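Side-chain contacts in putative tetR family transcriptional regulator (PDB 2Q24), which probably acts as a TetR-family transcription factor that binds regulatory DNA, and forms a dimer unusual for that family: residues V25-E30 against A41-V46; D18-A23 against R53-R58. All blocks are in the same frame, centred on the assembly; numbering follows the deposited sequence.

Interaction 1 of 2, residues V25-E30 against A41-V46; sequences VRVFSE and AREAGV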
loop_
_atom_site.group_PDB
_atom_site.type_symbol
_atom_site.label_atom_id
_atom_site.label_comp_id
_atom_site.label_asym_id
_atom_site.label_seq_id
_atom_site.Cartn_x
_atom_site.Cartn_y
_atom_site.Cartn_z
ATOM N N VAL B 25 10.206 10.193 9.402
ATOM C CA VAL B 25 8.899 10.256 10.006
ATOM C C VAL B 25 8.992 10.829 11.422
ATOM O O VAL B 25 8.189 11.675 11.790
ATOM C CB VAL B 25 8.242 8.861 10.051
ATOM C CG1 VAL B 25 7.004 8.848 10.982
ATOM C CG2 VAL B 25 7.891 8.386 8.622
ATOM N N ARG B 26 9.962 10.351 12.205
ATOM C CA ARG B 26 10.142 10.765 13.595
ATOM C C ARG B 26 10.383 12.284 13.636
ATOM O O ARG B 26 9.699 13.026 14.351
ATOM C CB ARG B 26 11.330 9.974 14.172
ATOM C CG ARG B 26 11.607 10.039 15.678
ATOM C CD ARG B 26 12.904 9.232 15.997
ATOM N NE ARG B 26 13.079 8.101 15.054
ATOM C CZ ARG B 26 14.244 7.531 14.718
ATOM N NH1 ARG B 26 15.398 7.945 15.243
ATOM N NH2 ARG B 26 14.254 6.521 13.847
ATOM N N VAL B 27 11.328 12.747 12.834
ATOM C CA VAL B 27 11.736 14.156 12.874
ATOM C C VAL B 27 10.668 15.089 12.266
ATOM O O VAL B 27 10.394 16.162 12.801
ATOM C CB VAL B 27 13.134 14.375 12.209
ATOM C CG1 VAL B 27 13.541 15.860 12.251
ATOM C CG2 VAL B 27 14.218 13.547 12.912
ATOM N N PHE B 28 10.074 14.702 11.142
ATOM C CA PHE B 28 9.017 15.531 10.563
ATOM C C PHE B 28 7.780 15.554 11.458
ATOM O O PHE B 28 7.125 16.588 11.562
ATOM C CB PHE B 28 8.648 15.089 9.144
ATOM C CG PHE B 28 9.630 15.538 8.094
ATOM C CD1 PHE B 28 9.915 16.896 7.908
ATOM C CD2 PHE B 28 10.277 14.603 7.297
ATOM C CE1 PHE B 28 10.836 17.303 6.949
ATOM C CE2 PHE B 28 11.198 15.011 6.320
ATOM C CZ PHE B 28 11.467 16.354 6.153
ATOM N N SER B 29 7.453 14.437 12.118
ATOM C CA SER B 29 6.282 14.475 12.981
ATOM C C SER B 29 6.490 15.341 14.231
ATOM O O SER B 29 5.529 15.908 14.733
ATOM C CB SER B 29 5.714 13.092 13.307
ATOM O OG SER B 29 6.633 12.336 14.049
ATOM N N GLU B 30 7.731 15.436 14.699
ATOM C CA GLU B 30 8.098 16.298 15.840
ATOM C C GLU B 30 8.251 17.771 15.482
ATOM O O GLU B 30 7.821 18.647 16.238
ATOM C CB GLU B 30 9.428 15.842 16.434
ATOM C CG GLU B 30 9.365 14.584 17.271
ATOM C CD GLU B 30 10.635 14.370 18.068
ATOM O OE1 GLU B 30 11.234 15.377 18.525
ATOM N N ALA B 41 19.397 12.691 8.711
ATOM C CA ALA B 41 20.593 11.943 8.327
ATOM C C ALA B 41 21.292 11.370 9.595
ATOM O O ALA B 41 21.676 10.193 9.627
ATOM C CB ALA B 41 21.551 12.841 7.541
ATOM N N ARG B 42 21.399 12.200 10.633
ATOM C CA ARG B 42 22.092 11.838 11.895
ATOM C C ARG B 42 21.421 10.680 12.634
ATOM O O ARG B 42 22.143 9.733 13.172
ATOM C CB ARG B 42 22.199 13.054 12.824
ATOM C CG ARG B 42 22.695 12.659 14.288
ATOM C CD ARG B 42 23.224 13.879 15.023
ATOM N NE ARG B 42 22.667 15.161 14.526
ATOM C CZ ARG B 42 21.545 15.768 14.982
ATOM N NH1 ARG B 42 20.825 15.198 15.955
ATOM N NH2 ARG B 42 21.167 16.928 14.444
ATOM N N GLU B 43 20.063 10.763 12.676
ATOM C CA GLU B 43 19.309 9.764 13.401
ATOM C C GLU B 43 19.345 8.442 12.636
ATOM O O GLU B 43 19.399 7.371 13.260
ATOM C CB GLU B 43 17.864 10.219 13.612
ATOM C CG GLU B 43 17.720 11.259 14.714
ATOM C CD GLU B 43 16.284 11.349 15.235
ATOM O OE1 GLU B 43 15.472 10.455 14.895
ATOM O OE2 GLU B 43 15.971 12.304 15.988
ATOM N N ALA B 44 19.321 8.528 11.287
ATOM C CA ALA B 44 19.445 7.351 10.428
ATOM C C ALA B 44 20.866 6.804 10.388
ATOM O O ALA B 44 21.104 5.728 9.832
ATOM C CB ALA B 44 18.980 7.666 9.017
ATOM N N GLY B 45 21.819 7.552 10.955
ATOM C CA GLY B 45 23.216 7.159 10.911
ATOM C C GLY B 45 23.883 7.190 9.547
ATOM O O GLY B 45 24.823 6.436 9.303
ATOM N N VAL B 46 23.402 8.055 8.655
ATOM C CA VAL B 46 23.958 8.142 7.302
ATOM C C VAL B 46 24.507 9.538 7.034
ATOM O O VAL B 46 24.123 10.502 7.700
ATOM C CB VAL B 46 22.934 7.727 6.210
ATOM C CG2 VAL B 46 21.938 8.851 5.928
#

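Interaction 2 of 2, residues D18-A23 against R53-R58; sequences DKILAA and RNFPTR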
loop_
_atom_site.group_PDB
_atom_site.type_symbol
_atom_site.label_atom_id
_atom_site.label_comp_id
_atom_site.label_asym_id
_atom_site.label_seq_id
_atom_site.Cartn_x
_atom_site.Cartn_y
_atom_site.Cartn_z
ATOM N N ASP B 18 15.098 2.132 4.916
ATOM C CA ASP B 18 14.168 2.007 6.039
ATOM C C ASP B 18 14.647 2.882 7.214
ATOM O O ASP B 18 13.841 3.508 7.912
ATOM C CB ASP B 18 14.060 0.550 6.495
ATOM C CG ASP B 18 12.746 -0.139 6.069
ATOM O OD1 ASP B 18 11.961 0.387 5.237
ATOM O OD2 ASP B 18 12.508 -1.261 6.573
ATOM N N LYS B 19 15.969 2.957 7.420
ATOM C CA LYS B 19 16.489 3.786 8.502
ATOM C C LYS B 19 16.253 5.256 8.297
ATOM O O LYS B 19 15.833 5.952 9.227
ATOM C CB LYS B 19 17.971 3.496 8.789
ATOM C CG LYS B 19 18.143 2.449 9.858
ATOM C CD LYS B 19 19.570 1.959 9.969
ATOM C CE LYS B 19 20.537 3.083 10.204
ATOM N NZ LYS B 19 21.925 2.605 10.542
ATOM N N ILE B 20 16.506 5.724 7.077
ATOM C CA ILE B 20 16.343 7.125 6.739
ATOM C C ILE B 20 14.887 7.476 6.890
ATOM O O ILE B 20 14.550 8.498 7.506
ATOM C CB ILE B 20 16.824 7.435 5.283
ATOM C CG1 ILE B 20 18.361 7.432 5.217
ATOM C CG2 ILE B 20 16.339 8.818 4.827
ATOM C CD1 ILE B 20 18.911 7.491 3.757
ATOM N N LEU B 21 14.027 6.623 6.311
ATOM C CA LEU B 21 12.599 6.927 6.279
ATOM C C LEU B 21 11.959 6.902 7.664
ATOM O O LEU B 21 11.152 7.762 7.981
ATOM C CB LEU B 21 11.859 6.015 5.287
ATOM C CG LEU B 21 12.386 6.179 3.848
ATOM C CD1 LEU B 21 11.617 5.262 2.920
ATOM C CD2 LEU B 21 12.311 7.660 3.344
ATOM N N ALA B 22 12.365 5.951 8.504
ATOM C CA ALA B 22 11.901 5.898 9.890
ATOM C C ALA B 22 12.314 7.169 10.640
ATOM O O ALA B 22 11.496 7.805 11.315
ATOM C CB ALA B 22 12.458 4.659 10.584
ATOM N N ALA B 23 13.579 7.551 10.486
ATOM C CA ALA B 23 14.094 8.799 11.069
ATOM C C ALA B 23 13.362 10.042 10.537
ATOM O O ALA B 23 13.025 10.947 11.322
ATOM C CB ALA B 23 15.628 8.923 10.847
ATOM N N ARG B 53 21.534 12.219 -2.357
ATOM C CA ARG B 53 21.598 11.296 -3.486
ATOM C C ARG B 53 20.280 10.516 -3.646
ATOM O O ARG B 53 19.746 10.414 -4.755
ATOM C CB ARG B 53 22.788 10.335 -3.341
ATOM C CG ARG B 53 24.115 10.868 -3.890
ATOM N N ASN B 54 19.746 9.994 -2.543
ATOM C CA ASN B 54 18.530 9.170 -2.582
ATOM C C ASN B 54 17.219 9.978 -2.676
ATOM O O ASN B 54 16.267 9.513 -3.263
ATOM C CB ASN B 54 18.458 8.218 -1.373
ATOM C CG ASN B 54 19.736 7.422 -1.157
ATOM N ND2 ASN B 54 20.201 6.751 -2.199
ATOM N N PHE B 55 17.190 11.173 -2.077
ATOM C CA PHE B 55 15.988 12.023 -1.974
ATOM C C PHE B 55 16.391 13.459 -2.189
ATOM O O PHE B 55 16.683 14.167 -1.214
ATOM C CB PHE B 55 15.340 11.908 -0.592
ATOM C CG PHE B 55 15.090 10.508 -0.170
ATOM C CD1 PHE B 55 13.935 9.855 -0.567
ATOM C CD2 PHE B 55 16.029 9.818 0.588
ATOM C CE1 PHE B 55 13.713 8.537 -0.198
ATOM C CE2 PHE B 55 15.803 8.485 0.971
ATOM C CZ PHE B 55 14.642 7.850 0.571
ATOM N N PRO B 56 16.379 13.907 -3.456
ATOM C CA PRO B 56 17.014 15.135 -3.908
ATOM C C PRO B 56 16.215 16.382 -3.556
ATOM O O PRO B 56 16.573 17.489 -3.961
ATOM C CB PRO B 56 17.045 14.974 -5.441
ATOM C CG PRO B 56 16.527 13.587 -5.724
ATOM C CD PRO B 56 15.672 13.247 -4.560
ATOM N N THR B 57 15.140 16.194 -2.807
ATOM C CA THR B 57 14.193 17.240 -2.556
ATOM C C THR B 57 13.602 16.924 -1.183
ATOM O O THR B 57 13.390 15.756 -0.843
ATOM C CB THR B 57 13.137 17.199 -3.707
ATOM O OG1 THR B 57 13.368 18.280 -4.645
ATOM C CG2 THR B 57 11.743 17.234 -3.205
ATOM N N ARG B 58 13.327 17.950 -0.395
ATOM C CA ARG B 58 12.699 17.738 0.901
ATOM C C ARG B 58 11.326 17.085 0.734
ATOM O O ARG B 58 10.963 16.162 1.487
ATOM C CB ARG B 58 12.556 19.079 1.625
ATOM C CG ARG B 58 12.023 18.959 3.028
ATOM C CD ARG B 58 11.687 20.332 3.587
ATOM N NE ARG B 58 12.874 20.956 4.183
ATOM C CZ ARG B 58 13.136 20.957 5.495
ATOM N NH1 ARG B 58 12.288 20.397 6.357
ATOM N NH2 ARG B 58 14.238 21.532 5.948
#

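Interaction 1 of 2, residues V25-E30 against A41-V46
Arg26 and Glu43 form a salt bridge between helix 17-31 and the last turn of helix 37-43, the first helix of the predicted helix-turn-helix. The contact has a buried side, at Val27, and an exposed, charged side, at Arg26. On the inner side, Val27 also packs on Ala35, Arg39 and Ile40. With CG1 anti to the backbone N (chi1 180°), CG2 of Val27 is left opposite the carbonyl carbon and touches the Glu43 carboxylate, 3.8 Å from Glu43 OE2. Outward lies Arg26. Its chain runs out extended as far as CD, then bends at chi3 (-31°). The guanidinium meets Glu43 OE1 obliquely, and its plane is turned 22° from the carboxylate. NH1 of Arg26 is modelled 2.5 Å from OE1 of Glu43, a short distance to be read with caution. The other carboxylate oxygen, OE2, forms a salt bridge with Arg39 of its own helix. One acid thus serves two arginines while its chain also touches Ala23. An alanine in place of Glu43 would probably leave Arg26 and Arg39 without this shared mate and let the Arg26 end swing more freely. A Schellman motif ends the helix, with Gly45, of positive phi, as its C-prime residue. In it Val46 N bonds to Ala41 O at 2.9 Å.

Interaction 2 of 2, residues D18-A23 against R53-R58
The Phe55 ring meets helix 17-31 with its far end, where Ile20 and Leu21 touch it. Both methyl groups approach the ring obliquely. Leu21 CD2 is the closer, 3.6 Å from Phe55 CZ and 3.9 Å from Phe55 CE1. Ile20 CG2 lies 3.9 Å from Phe55 CE2. The two neighbours of the helix therefore share the end of one ring. The CA–CB bond of Ile20 heads toward the 53-58 segment. That of Leu21 does not, but its CD2 end comes nearer. The Phe55 ring is sent across by a chi1 of -51°, with CG opposite the carbonyl carbon and beside the backbone N. All three side chains are buried, and the contact is wholly apolar. Helix 58-75 adds to the surroundings: Leu61 touches both Ile20 and Phe55, Ala64 touches Phe55, and Asn68 touches Leu21. Phe55 is the first residue to leave helical geometry after helix 48-54. It thus joins the end of that helix to the core. Such a core, in which a leading helix packs against a helix-turn-helix, is typical of the TetR-type DNA-binding domain.

Overall arrangement
From the N terminus, helix 17-31 comes first and supplies one side of both contacts. Residues 18-23 serve interaction 2 and residues 25-30 serve interaction 1. The chain then runs through helix 37-43, where interaction 1 closes the shorter loop. It continues through helix 48-54 to residues 53-58, where interaction 2 closes the longer one. The shorter loop lies within the longer, so the two do not cross. Their centres are about 9 Å apart. They meet directly where Ala44 packs on Ile20 and Ala23, and where Phe28 meets Arg58. Together they tie both helices of the predicted helix-turn-helix to the leading helix.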